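Local atomic coordinates of fucose-binding lectin (Kordia periserrulae, PDB entry 6HTN), a protein that binds methyl alpha-L-fucopyranoside in several pockets and is probably a fucose-recognising lectin of the beta-propeller type. Residues A[43-48]-A[85-90]; A[14-19]-A[36-41]. All blocks are in the same frame, centred on the assembly; numbering follows the deposited sequence.

How the contacts relate
Contact 2 closes first along the chain. It brings strand 13-20 together with strand 37-39 across the intervening strand 27-32, so the loop it closes lies wholly inside the first four-stranded blade. The chain then leaves that blade through 43-48, where contact 1 opens, and runs through strands 53-58, 64-71 and 77-82 before 85-90 closes it. The two are therefore in series, neither nested nor crossed: contact 2 is internal to a blade, and contact 1 joins that blade to the next. They meet around one methyl fucoside (chain G), and Trp-87 of contact 1 packs on Tyr-18 of contact 2.

Contact 1 (A[43-48]-A[85-90]); sequences TNQFSA and DKWYSG. With MFU (methyl alpha-L-fucopyranoside), chain G; MFU (methyl alpha-L-fucopyranoside), chain H.
Trp-87 meets Gln-45 first through water at its backbone and only loosely through its ring. Its N donates to a water that also accepts from Gln-45 NE2, each bond 3.1 Å long. The amide of Gln-45 stands nearly upright to the indole, planes 80° apart, and NE2 comes obliquely to Trp-87 CD1 at 4.1 Å. The same NE2 also bonds to Ala-41 O, which fixes how the amide faces. A long, extended glutamine suits this exposed border of the contact, spanning to waters from a loop too distant for backbone pairing.

The CB of Trp-87 lies near the plane of the Phe-46 ring, 3.9 Å from CE2 at its edge. The flat phenylalanine ring suits this place, packing also on Leu-80, but it has two conformers, so the touch is doubtful.

With CG anti to the carbonyl carbon (chi1 -71°), the indole swings away from the loop toward a sugar. NE1 donates to O3 of methyl fucoside G at 2.9 Å (N-H...O angle 162°), and O3 lies in the ring plane. Tryptophan combines a broad apolar plate, which packs on Ile-66 and Val-68, with one edge donor for a hydroxyl. This is the arrangement of a beta-propeller lectin, in which a sugar sits between neighbouring blades: residues of the preceding blade, among them Glu-29, also bond to it.

At the carbonyl of Trp-87, a second water donates to O and to Gln-45 OE1, so both ends of the amide are bridged to one residue's backbone. Tyr-88 turns the other way, as strand residues alternate. Its OH bonds to Asp-83 and lies 3.7 Å from C1 of methyl fucoside H. Gly-90, without a side chain, lets its CA come within 3.6 Å of O2 of that sugar.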
ATOM      1  N   THR A  43      19.798   4.299 -12.009  1.00 20.67           N
ATOM      2  CA  THR A  43      18.588   3.967 -12.805  1.00 20.97           C
ATOM      3  C   THR A  43      18.728   2.618 -13.494  1.00 22.94           C
ATOM      4  O   THR A  43      19.740   2.378 -14.201  1.00 22.48           O
ATOM      5  CB  THR A  43      18.317   5.053 -13.818  1.00 21.11           C
ATOM      6  OG1 THR A  43      18.067   6.257 -13.115  1.00 20.39           O
ATOM      7  CG2 THR A  43      17.148   4.753 -14.736  1.00 21.73           C
ATOM      8  N   ASN A  44      17.703   1.763 -13.329  1.00 19.54           N
ATOM      9  CA  ASN A  44      17.523   0.470 -14.036  1.00 21.65           C
ATOM     10  C   ASN A  44      18.521  -0.579 -13.557  1.00 24.96           C
ATOM     11  O   ASN A  44      18.517  -1.663 -14.158  1.00 29.00           O
ATOM     12  CB  ASN A  44      17.518   0.674 -15.559  1.00 21.45           C
ATOM     13  CG  ASN A  44      16.221   1.309 -15.990  1.00 23.50           C
ATOM     14  OD1 ASN A  44      15.185   1.213 -15.309  1.00 23.87           O
ATOM     15  ND2 ASN A  44      16.214   1.953 -17.157  1.00 25.27           N
ATOM     16  N   GLN A  45      19.332  -0.339 -12.535  1.00 24.00           N
ATOM     17  CA  GLN A  45      20.274  -1.359 -12.078  1.00 22.81           C
ATOM     18  C   GLN A  45      19.649  -2.348 -11.105  1.00 27.19           C
ATOM     19  O   GLN A  45      20.109  -3.498 -11.044  1.00 25.58           O
ATOM     20  CB  GLN A  45      21.511  -0.779 -11.413  1.00 27.41           C
ATOM     21  CG  GLN A  45      22.432   0.002 -12.323  1.00 27.99           C
ATOM     22  CD  GLN A  45      23.777   0.190 -11.625  1.00 26.74           C
ATOM     23  OE1 GLN A  45      24.409  -0.769 -11.175  1.00 31.56           O
ATOM     24  NE2 GLN A  45      24.161   1.447 -11.416  1.00 26.76           N
ATOM     25  N   PHE A  46      18.668  -1.923 -10.308  0.70 23.19           N
ATOM     26  CA  PHE A  46      18.253  -2.709  -9.128  0.70 21.51           C
ATOM     27  C   PHE A  46      16.719  -2.886  -9.056  0.70 20.35           C
ATOM     28  O   PHE A  46      15.988  -1.909  -9.192  0.70 21.31           O
ATOM     29  CB  PHE A  46      18.731  -2.041  -7.844  0.70 22.53           C
ATOM     30  CG  PHE A  46      20.207  -1.713  -7.849  0.70 22.78           C
ATOM     31  CD1 PHE A  46      21.155  -2.685  -7.703  0.70 26.05           C
ATOM     32  CD2 PHE A  46      20.595  -0.397  -8.030  0.70 25.23           C
ATOM     33  CE1 PHE A  46      22.504  -2.350  -7.720  0.70 25.77           C
ATOM     34  CE2 PHE A  46      21.940  -0.041  -7.953  0.70 25.14           C
ATOM     35  CZ  PHE A  46      22.883  -1.033  -7.843  0.70 25.53           C
ATOM     36  N   SER A  47      16.285  -4.119  -8.877  1.00 19.70           N
ATOM     37  CA  SER A  47      14.869  -4.484  -8.692  1.00 19.52           C
ATOM     38  C   SER A  47      14.471  -4.238  -7.233  1.00 20.52           C
ATOM     39  O   SER A  47      15.272  -4.515  -6.311  1.00 21.48           O
ATOM     40  CB  SER A  47      14.613  -5.905  -9.089  1.00 21.83           C
ATOM     41  OG  SER A  47      14.663  -5.992 -10.518  1.00 23.45           O
ATOM     42  N   ALA A  48      13.227  -3.795  -7.018  1.00 18.45           N
ATOM     43  CA  ALA A  48      12.709  -3.662  -5.638  1.00 17.63           C
ATOM     44  C   ALA A  48      11.197  -3.833  -5.684  1.00 20.11           C
ATOM     45  O   ALA A  48      10.611  -3.907  -6.803  1.00 19.50           O
ATOM     46  CB  ALA A  48      13.108  -2.327  -5.073  1.00 18.54           C
ATOM     47  N   ASP A  85      31.923   6.929  -7.261  1.00 27.46           N
ATOM     48  CA  ASP A  85      31.803   6.700  -8.730  1.00 34.66           C
ATOM     49  C   ASP A  85      31.024   5.453  -9.091  1.00 31.93           C
ATOM     50  O   ASP A  85      30.931   5.190 -10.291  1.00 29.46           O
ATOM     51  CB  ASP A  85      33.204   6.621  -9.345  1.00 38.09           C
ATOM     52  CG  ASP A  85      34.116   5.599  -8.673  1.00 40.11           C
ATOM     53  OD1 ASP A  85      33.656   4.844  -7.759  1.00 38.37           O
ATOM     54  OD2 ASP A  85      35.331   5.608  -9.008  1.00 62.73           O
ATOM     55  N   LYS A  86      30.403   4.748  -8.149  1.00 29.56           N
ATOM     56  CA  LYS A  86      29.619   3.559  -8.525  1.00 28.37           C
ATOM     57  C   LYS A  86      28.634   3.221  -7.401  1.00 28.95           C
ATOM     58  O   LYS A  86      28.954   3.422  -6.216  1.00 27.42           O
ATOM     59  CB  LYS A  86      30.476   2.333  -8.805  1.00 33.44           C
ATOM     60  CG  LYS A  86      31.330   1.846  -7.664  1.00 36.41           C
ATOM     61  CD  LYS A  86      32.447   0.848  -8.115  1.00 41.52           C
ATOM     62  N   TRP A  87      27.522   2.631  -7.773  1.00 24.07           N
ATOM     63  CA  TRP A  87      26.568   2.105  -6.781  1.00 23.29           C
ATOM     64  C   TRP A  87      26.947   0.690  -6.406  1.00 25.25           C
ATOM     65  O   TRP A  87      27.237  -0.143  -7.293  1.00 26.23           O
ATOM     66  CB  TRP A  87      25.158   2.158  -7.357  1.00 19.39           C
ATOM     67  CG  TRP A  87      24.651   3.549  -7.454  1.00 18.82           C
ATOM     68  CD1 TRP A  87      24.677   4.372  -8.518  1.00 19.07           C
ATOM     69  CD2 TRP A  87      24.035   4.312  -6.394  1.00 18.43           C
ATOM     70  NE1 TRP A  87      24.150   5.585  -8.224  1.00 20.46           N
ATOM     71  CE2 TRP A  87      23.723   5.571  -6.905  1.00 19.17           C
ATOM     72  CE3 TRP A  87      23.708   4.024  -5.055  1.00 20.64           C
ATOM     73  CZ2 TRP A  87      23.116   6.569  -6.161  1.00 18.37           C
ATOM     74  CZ3 TRP A  87      23.085   4.998  -4.325  1.00 18.46           C
ATOM     75  CH2 TRP A  87      22.774   6.241  -4.842  1.00 18.63           C
ATOM     76  N   TYR A  88      26.858   0.368  -5.126  1.00 22.45           N
ATOM     77  CA  TYR A  88      27.095  -1.000  -4.644  1.00 22.95           C
ATOM     78  C   TYR A  88      26.121  -1.339  -3.517  1.00 23.87           C
ATOM     79  O   TYR A  88      25.582  -0.423  -2.843  1.00 24.81           O
ATOM     80  CB  TYR A  88      28.555  -1.163  -4.223  1.00 24.36           C
ATOM     81  CG  TYR A  88      28.965  -0.355  -3.016  1.00 23.56           C
ATOM     82  CD1 TYR A  88      28.835  -0.874  -1.743  1.00 22.56           C
ATOM     83  CD2 TYR A  88      29.494   0.912  -3.137  1.00 23.00           C
ATOM     84  CE1 TYR A  88      29.180  -0.142  -0.627  1.00 24.20           C
ATOM     85  CE2 TYR A  88      29.878   1.651  -2.035  1.00 25.06           C
ATOM     86  CZ  TYR A  88      29.733   1.118  -0.766  1.00 24.22           C
ATOM     87  OH  TYR A  88      30.086   1.850   0.334  1.00 25.52           O
ATOM     88  N   SER A  89      25.903  -2.638  -3.329  1.00 23.68           N
ATOM     89  CA  SER A  89      25.023  -3.135  -2.255  1.00 25.63           C
ATOM     90  C   SER A  89      25.761  -3.037  -0.922  1.00 25.93           C
ATOM     91  O   SER A  89      26.878  -3.538  -0.812  1.00 25.59           O
ATOM     92  CB  SER A  89      24.558  -4.528  -2.538  1.00 27.13           C
ATOM     93  OG  SER A  89      23.807  -5.037  -1.444  1.00 26.96           O
ATOM     94  N   GLY A  90      25.178  -2.357   0.064  1.00 22.38           N
ATOM     95  CA  GLY A  90      25.795  -2.186   1.380  1.00 20.51           C
ATOM     96  C   GLY A  90      25.639  -3.340   2.333  1.00 21.55           C
ATOM     97  O   GLY A  90      24.908  -4.291   2.075  1.00 21.69           O
TER
HETATM   98  C1  MFU G 201      25.434  11.599 -10.602  1.00 20.90           C
HETATM   99  C2  MFU G 201      24.543  10.355 -10.566  1.00 21.14           C
HETATM  100  C3  MFU G 201      24.960   9.289  -9.608  1.00 19.33           C
HETATM  101  C4  MFU G 201      24.981   9.890  -8.211  1.00 18.28           C
HETATM  102  C5  MFU G 201      25.942  11.081  -8.368  1.00 19.37           C
HETATM  103  C6  MFU G 201      25.999  11.870  -7.022  1.00 20.44           C
HETATM  104  O1  MFU G 201      26.643  11.026 -10.960  1.00 24.11           O
HETATM  105  O2  MFU G 201      24.616   9.701 -11.886  1.00 22.15           O
HETATM  106  O3  MFU G 201      24.084   8.139  -9.566  1.00 21.20           O
HETATM  107  O4  MFU G 201      23.698  10.457  -7.853  1.00 19.67           O
HETATM  108  O5  MFU G 201      25.428  12.102  -9.233  1.00 21.60           O
HETATM  109  CM  MFU G 201      27.652  12.063 -11.100  1.00 25.24           C
HETATM  110  C1  MFU H 202      29.247   1.050   3.877  1.00 21.88           C
HETATM  111  C2  MFU H 202      27.983   0.193   3.933  1.00 19.05           C
HETATM  112  C3  MFU H 202      27.397   0.306   5.338  1.00 21.24           C
HETATM  113  C4  MFU H 202      27.082   1.739   5.627  1.00 19.71           C
HETATM  114  C5  MFU H 202      28.408   2.545   5.548  1.00 20.36           C
HETATM  115  C6  MFU H 202      28.168   4.010   5.818  1.00 18.88           C
HETATM  116  O1  MFU H 202      30.183   0.403   4.757  1.00 25.44           O
HETATM  117  O2  MFU H 202      28.366  -1.151   3.627  1.00 22.62           O
HETATM  118  O3  MFU H 202      26.256  -0.554   5.426  1.00 22.00           O
HETATM  119  O4  MFU H 202      26.191   2.324   4.686  1.00 20.81           O
HETATM  120  O5  MFU H 202      28.927   2.399   4.165  1.00 21.28           O
HETATM  121  CM  MFU H 202      31.364   1.226   4.789  1.00 30.02           C
HETATM  122  O   HOH W   1      26.983   2.480 -10.775  1.00 23.02           O
HETATM  123  O   HOH W   2      26.613  -0.865  -9.713  1.00 43.38           O

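Contact 2 (A[14-19]-A[36-41]); sequences HLRIYS and KWYDGA. With MFU (methyl alpha-L-fucopyranoside), chain G; MFU (methyl alpha-L-fucopyranoside), chain O.
Leu-15 and Ile-17 pack closely on the Trp-37 indole. Leu-15 CD1 and Ile-17 CG1 each come to 3.7 Å from Trp-37 CH2, both obliquely to the ring. Two residues apart on one strand, both branched side chains point the same way and reach CH2, at the benzo end. Branched aliphatic chains suit a buried place against an indole, and Leu-15 CD1 also lies beside methyl fucoside O. Trp-37 reaches them with CG beside its backbone N and chi2 (99°) turning the benzo end to the strand. Its NE1 donates to O3 of that sugar at 2.9 Å; Glu-129, Arg-117 and Ala-141 of the second subunit also bond to it, so this pocket spans the subunit boundary, as pocket G spans two blades.

The polar part is looser. Arg-16 points its CB the other way, but its chain bends at chi2 (-72°) and returns the guanidinium toward Tyr-38. NH2 stays 3.6 Å from Tyr-38 OH without a hydrogen bond, the planes 65° apart; Asp-33 serves both groups, by a salt bridge and a hydrogen bond. Arg-16 also grips methyl fucoside G: NE donates to O4 at 2.9 Å and NH2 to O5 at 2.8 Å. NH1 bonds to Leu-15 O in the guanidinium plane, which should help hold the group's rotation. Arginine fits because its several N-H groups serve sugar, carboxylate and carbonyl. Ala-41, on the exposed side, adds its N to O2 of the same sugar at 2.9 Å.

The contact belongs to one antiparallel propeller blade, with strand 27-32 lying between its two strands and strand 3-7 on the other flank of 13-20. Beyond Trp-37, Tyr-142 of the second subunit meets the indole edge-to-face, and Tyr-119 of that subunit packs on Leu-15 and Ile-17.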
ATOM      1  N   HIS A  14      21.746  20.393  -5.248  1.00 20.26           N
ATOM      2  CA  HIS A  14      21.716  19.107  -5.963  1.00 18.04           C
ATOM      3  C   HIS A  14      20.564  18.295  -5.383  1.00 21.54           C
ATOM      4  O   HIS A  14      20.503  18.194  -4.148  1.00 21.93           O
ATOM      5  CB  HIS A  14      23.030  18.363  -5.833  1.00 18.90           C
ATOM      6  CG  HIS A  14      24.176  19.173  -6.372  1.00 20.92           C
ATOM      7  ND1 HIS A  14      24.646  18.970  -7.676  1.00 27.34           N
ATOM      8  CD2 HIS A  14      24.884  20.209  -5.838  1.00 25.06           C
ATOM      9  CE1 HIS A  14      25.648  19.850  -7.900  1.00 28.52           C
ATOM     10  NE2 HIS A  14      25.800  20.624  -6.826  1.00 25.57           N
ATOM     11  N   LEU A  15      19.693  17.778  -6.243  1.00 20.96           N
ATOM     12  CA  LEU A  15      18.542  16.941  -5.786  1.00 19.67           C
ATOM     13  C   LEU A  15      18.722  15.556  -6.342  1.00 20.48           C
ATOM     14  O   LEU A  15      19.123  15.384  -7.527  1.00 18.60           O
ATOM     15  CB  LEU A  15      17.227  17.547  -6.297  1.00 19.68           C
ATOM     16  CG  LEU A  15      16.929  19.001  -5.964  1.00 22.34           C
ATOM     17  CD1 LEU A  15      15.627  19.458  -6.654  1.00 23.71           C
ATOM     18  CD2 LEU A  15      16.798  19.216  -4.466  1.00 23.50           C
ATOM     19  N   ARG A  16      18.382  14.551  -5.549  1.00 19.98           N
ATOM     20  CA  ARG A  16      18.363  13.151  -6.008  1.00 17.27           C
ATOM     21  C   ARG A  16      17.020  12.559  -5.573  1.00 19.09           C
ATOM     22  O   ARG A  16      16.770  12.517  -4.337  1.00 19.16           O
ATOM     23  CB  ARG A  16      19.536  12.317  -5.556  1.00 18.70           C
ATOM     24  CG  ARG A  16      20.887  12.847  -6.022  1.00 18.58           C
ATOM     25  CD  ARG A  16      21.055  12.605  -7.536  1.00 19.78           C
ATOM     26  NE  ARG A  16      22.405  13.052  -7.984  1.00 19.56           N
ATOM     27  CZ  ARG A  16      22.731  14.272  -8.368  1.00 19.60           C
ATOM     28  NH1 ARG A  16      21.906  15.269  -8.323  1.00 19.45           N
ATOM     29  NH2 ARG A  16      23.960  14.487  -8.785  1.00 21.19           N
ATOM     30  N   ILE A  17      16.205  12.127  -6.515  1.00 16.99           N
ATOM     31  CA  ILE A  17      14.821  11.645  -6.254  1.00 16.84           C
ATOM     32  C   ILE A  17      14.756  10.191  -6.686  1.00 17.20           C
ATOM     33  O   ILE A  17      14.999   9.896  -7.887  1.00 18.21           O
ATOM     34  CB  ILE A  17      13.791  12.529  -6.952  1.00 16.80           C
ATOM     35  CG1 ILE A  17      13.995  14.019  -6.731  1.00 19.51           C
ATOM     36  CG2 ILE A  17      12.383  12.069  -6.613  1.00 16.41           C
ATOM     37  CD1 ILE A  17      13.982  14.444  -5.243  1.00 18.66           C
ATOM     38  N   TYR A  18      14.379   9.288  -5.803  1.00 16.78           N
ATOM     39  CA  TYR A  18      14.374   7.839  -6.018  1.00 15.97           C
ATOM     40  C   TYR A  18      12.942   7.314  -6.023  1.00 16.96           C
ATOM     41  O   TYR A  18      12.154   7.650  -5.111  1.00 18.38           O
ATOM     42  CB  TYR A  18      15.204   7.129  -4.939  1.00 16.59           C
ATOM     43  CG  TYR A  18      16.647   7.590  -4.923  1.00 17.46           C
ATOM     44  CD1 TYR A  18      17.584   7.039  -5.802  1.00 16.34           C
ATOM     45  CD2 TYR A  18      17.036   8.648  -4.131  1.00 16.84           C
ATOM     46  CE1 TYR A  18      18.884   7.534  -5.846  1.00 17.47           C
ATOM     47  CE2 TYR A  18      18.319   9.134  -4.159  1.00 17.82           C
ATOM     48  CZ  TYR A  18      19.248   8.581  -5.022  1.00 19.57           C
ATOM     49  OH  TYR A  18      20.510   9.159  -5.125  1.00 19.12           O
ATOM     50  N   SER A  19      12.636   6.483  -6.996  1.00 15.66           N
ATOM     51  CA  SER A  19      11.283   5.892  -7.115  1.00 15.81           C
ATOM     52  C   SER A  19      11.341   4.534  -7.791  1.00 17.73           C
ATOM     53  O   SER A  19      12.321   4.195  -8.438  1.00 17.59           O
ATOM     54  CB  SER A  19      10.344   6.819  -7.790  1.00 16.11           C
ATOM     55  OG  SER A  19      10.745   7.064  -9.170  1.00 18.02           O
ATOM     56  N   LYS A  36      18.337  21.211 -15.153  1.00 27.22           N
ATOM     57  CA  LYS A  36      17.461  20.197 -15.779  1.00 25.65           C
ATOM     58  C   LYS A  36      17.513  18.897 -14.983  1.00 24.31           C
ATOM     59  O   LYS A  36      18.482  18.588 -14.300  1.00 23.98           O
ATOM     60  CB  LYS A  36      17.884  19.929 -17.227  1.00 26.29           C
ATOM     61  CG  LYS A  36      19.212  19.231 -17.371  1.00 29.43           C
ATOM     62  CD  LYS A  36      19.697  19.102 -18.841  1.00 35.69           C
ATOM     63  CE  LYS A  36      20.869  18.152 -18.843  1.00 42.75           C
ATOM     64  NZ  LYS A  36      21.328  17.792 -20.216  1.00 51.45           N
ATOM     65  N   TRP A  37      16.465  18.102 -15.148  1.00 22.74           N
ATOM     66  CA  TRP A  37      16.412  16.745 -14.595  1.00 24.49           C
ATOM     67  C   TRP A  37      17.006  15.737 -15.551  1.00 25.03           C
ATOM     68  O   TRP A  37      16.704  15.808 -16.805  1.00 24.65           O
ATOM     69  CB  TRP A  37      14.967  16.394 -14.277  1.00 21.44           C
ATOM     70  CG  TRP A  37      14.430  17.178 -13.136  1.00 19.48           C
ATOM     71  CD1 TRP A  37      13.648  18.283 -13.159  1.00 18.08           C
ATOM     72  CD2 TRP A  37      14.638  16.860 -11.736  1.00 18.01           C
ATOM     73  NE1 TRP A  37      13.370  18.710 -11.868  1.00 20.93           N
ATOM     74  CE2 TRP A  37      13.988  17.864 -11.011  1.00 17.95           C
ATOM     75  CE3 TRP A  37      15.328  15.856 -11.083  1.00 18.43           C
ATOM     76  CZ2 TRP A  37      13.957  17.840  -9.600  1.00 18.51           C
ATOM     77  CZ3 TRP A  37      15.316  15.818  -9.690  1.00 19.32           C
ATOM     78  CH2 TRP A  37      14.653  16.817  -9.001  1.00 18.45           C
ATOM     79  N   TYR A  38      17.771  14.803 -15.048  1.00 20.80           N
ATOM     80  CA  TYR A  38      18.336  13.719 -15.859  1.00 22.48           C
ATOM     81  C   TYR A  38      18.350  12.411 -15.103  1.00 23.99           C
ATOM     82  O   TYR A  38      18.190  12.395 -13.834  1.00 21.10           O
ATOM     83  CB  TYR A  38      19.713  14.160 -16.360  1.00 22.91           C
ATOM     84  CG  TYR A  38      20.805  14.221 -15.321  1.00 20.33           C
ATOM     85  CD1 TYR A  38      21.567  13.122 -14.993  1.00 21.72           C
ATOM     86  CD2 TYR A  38      21.061  15.417 -14.675  1.00 24.81           C
ATOM     87  CE1 TYR A  38      22.559  13.180 -14.019  1.00 22.85           C
ATOM     88  CE2 TYR A  38      22.081  15.510 -13.715  1.00 22.97           C
ATOM     89  CZ  TYR A  38      22.824  14.385 -13.387  1.00 22.38           C
ATOM     90  OH  TYR A  38      23.789  14.397 -12.426  1.00 26.22           O
ATOM     91  N   ASP A  39      18.534  11.324 -15.786  1.00 21.30           N
ATOM     92  CA  ASP A  39      18.588   9.995 -15.165  1.00 20.96           C
ATOM     93  C   ASP A  39      19.955   9.784 -14.543  1.00 22.93           C
ATOM     94  O   ASP A  39      21.007   9.828 -15.227  1.00 22.54           O
ATOM     95  CB  ASP A  39      18.301   8.844 -16.122  1.00 24.05           C
ATOM     96  CG  ASP A  39      16.877   8.737 -16.627  1.00 24.20           C
ATOM     97  OD1 ASP A  39      15.972   9.432 -16.113  1.00 23.01           O
ATOM     98  OD2 ASP A  39      16.741   8.034 -17.699  1.00 24.90           O
ATOM     99  N   GLY A  40      19.999   9.431 -13.260  1.00 20.99           N
ATOM    100  CA  GLY A  40      21.232   9.091 -12.578  1.00 21.95           C
ATOM    101  C   GLY A  40      21.695   7.685 -12.832  1.00 22.68           C
ATOM    102  O   GLY A  40      20.904   6.824 -13.313  1.00 23.39           O
ATOM    103  N   ALA A  41      22.916   7.373 -12.461  1.00 21.87           N
ATOM    104  CA  ALA A  41      23.575   6.095 -12.697  1.00 21.96           C
ATOM    105  C   ALA A  41      22.843   4.918 -12.031  1.00 22.58           C
ATOM    106  O   ALA A  41      22.986   3.794 -12.460  1.00 22.24           O
ATOM    107  CB  ALA A  41      25.014   6.170 -12.285  1.00 23.88           C
TER
HETATM  108  C1  MFU G 201      25.434  11.599 -10.602  1.00 20.90           C
HETATM  109  C2  MFU G 201      24.543  10.355 -10.566  1.00 21.14           C
HETATM  110  C3  MFU G 201      24.960   9.289  -9.608  1.00 19.33           C
HETATM  111  C4  MFU G 201      24.981   9.890  -8.211  1.00 18.28           C
HETATM  112  C5  MFU G 201      25.942  11.081  -8.368  1.00 19.37           C
HETATM  113  C6  MFU G 201      25.999  11.870  -7.022  1.00 20.44           C
HETATM  114  O1  MFU G 201      26.643  11.026 -10.960  1.00 24.11           O
HETATM  115  O2  MFU G 201      24.616   9.701 -11.886  1.00 22.15           O
HETATM  116  O3  MFU G 201      24.084   8.139  -9.566  1.00 21.20           O
HETATM  117  O4  MFU G 201      23.698  10.457  -7.853  1.00 19.67           O
HETATM  118  O5  MFU G 201      25.428  12.102  -9.233  1.00 21.60           O
HETATM  119  CM  MFU G 201      27.652  12.063 -11.100  1.00 25.24           C
HETATM  120  C1  MFU O 203      12.612  24.595  -9.610  1.00 24.24           C
HETATM  121  C2  MFU O 203      11.887  23.302  -9.979  1.00 21.35           C
HETATM  122  C3  MFU O 203      12.875  22.244 -10.274  1.00 20.92           C
HETATM  123  C4  MFU O 203      13.854  21.952  -9.180  1.00 21.36           C
HETATM  124  C5  MFU O 203      14.600  23.300  -8.930  1.00 19.43           C
HETATM  125  C6  MFU O 203      15.557  23.125  -7.790  1.00 23.66           C
HETATM  126  O1  MFU O 203      13.298  24.960 -10.794  1.00 27.75           O
HETATM  127  O2  MFU O 203      11.094  23.615 -11.144  1.00 23.34           O
HETATM  128  O3  MFU O 203      12.158  21.025 -10.675  1.00 22.09           O
HETATM  129  O4  MFU O 203      13.153  21.596  -7.991  1.00 22.74           O
HETATM  130  O5  MFU O 203      13.622  24.274  -8.636  1.00 20.98           O
HETATM  131  CM  MFU O 203      14.162  26.139 -10.561  1.00 28.82           C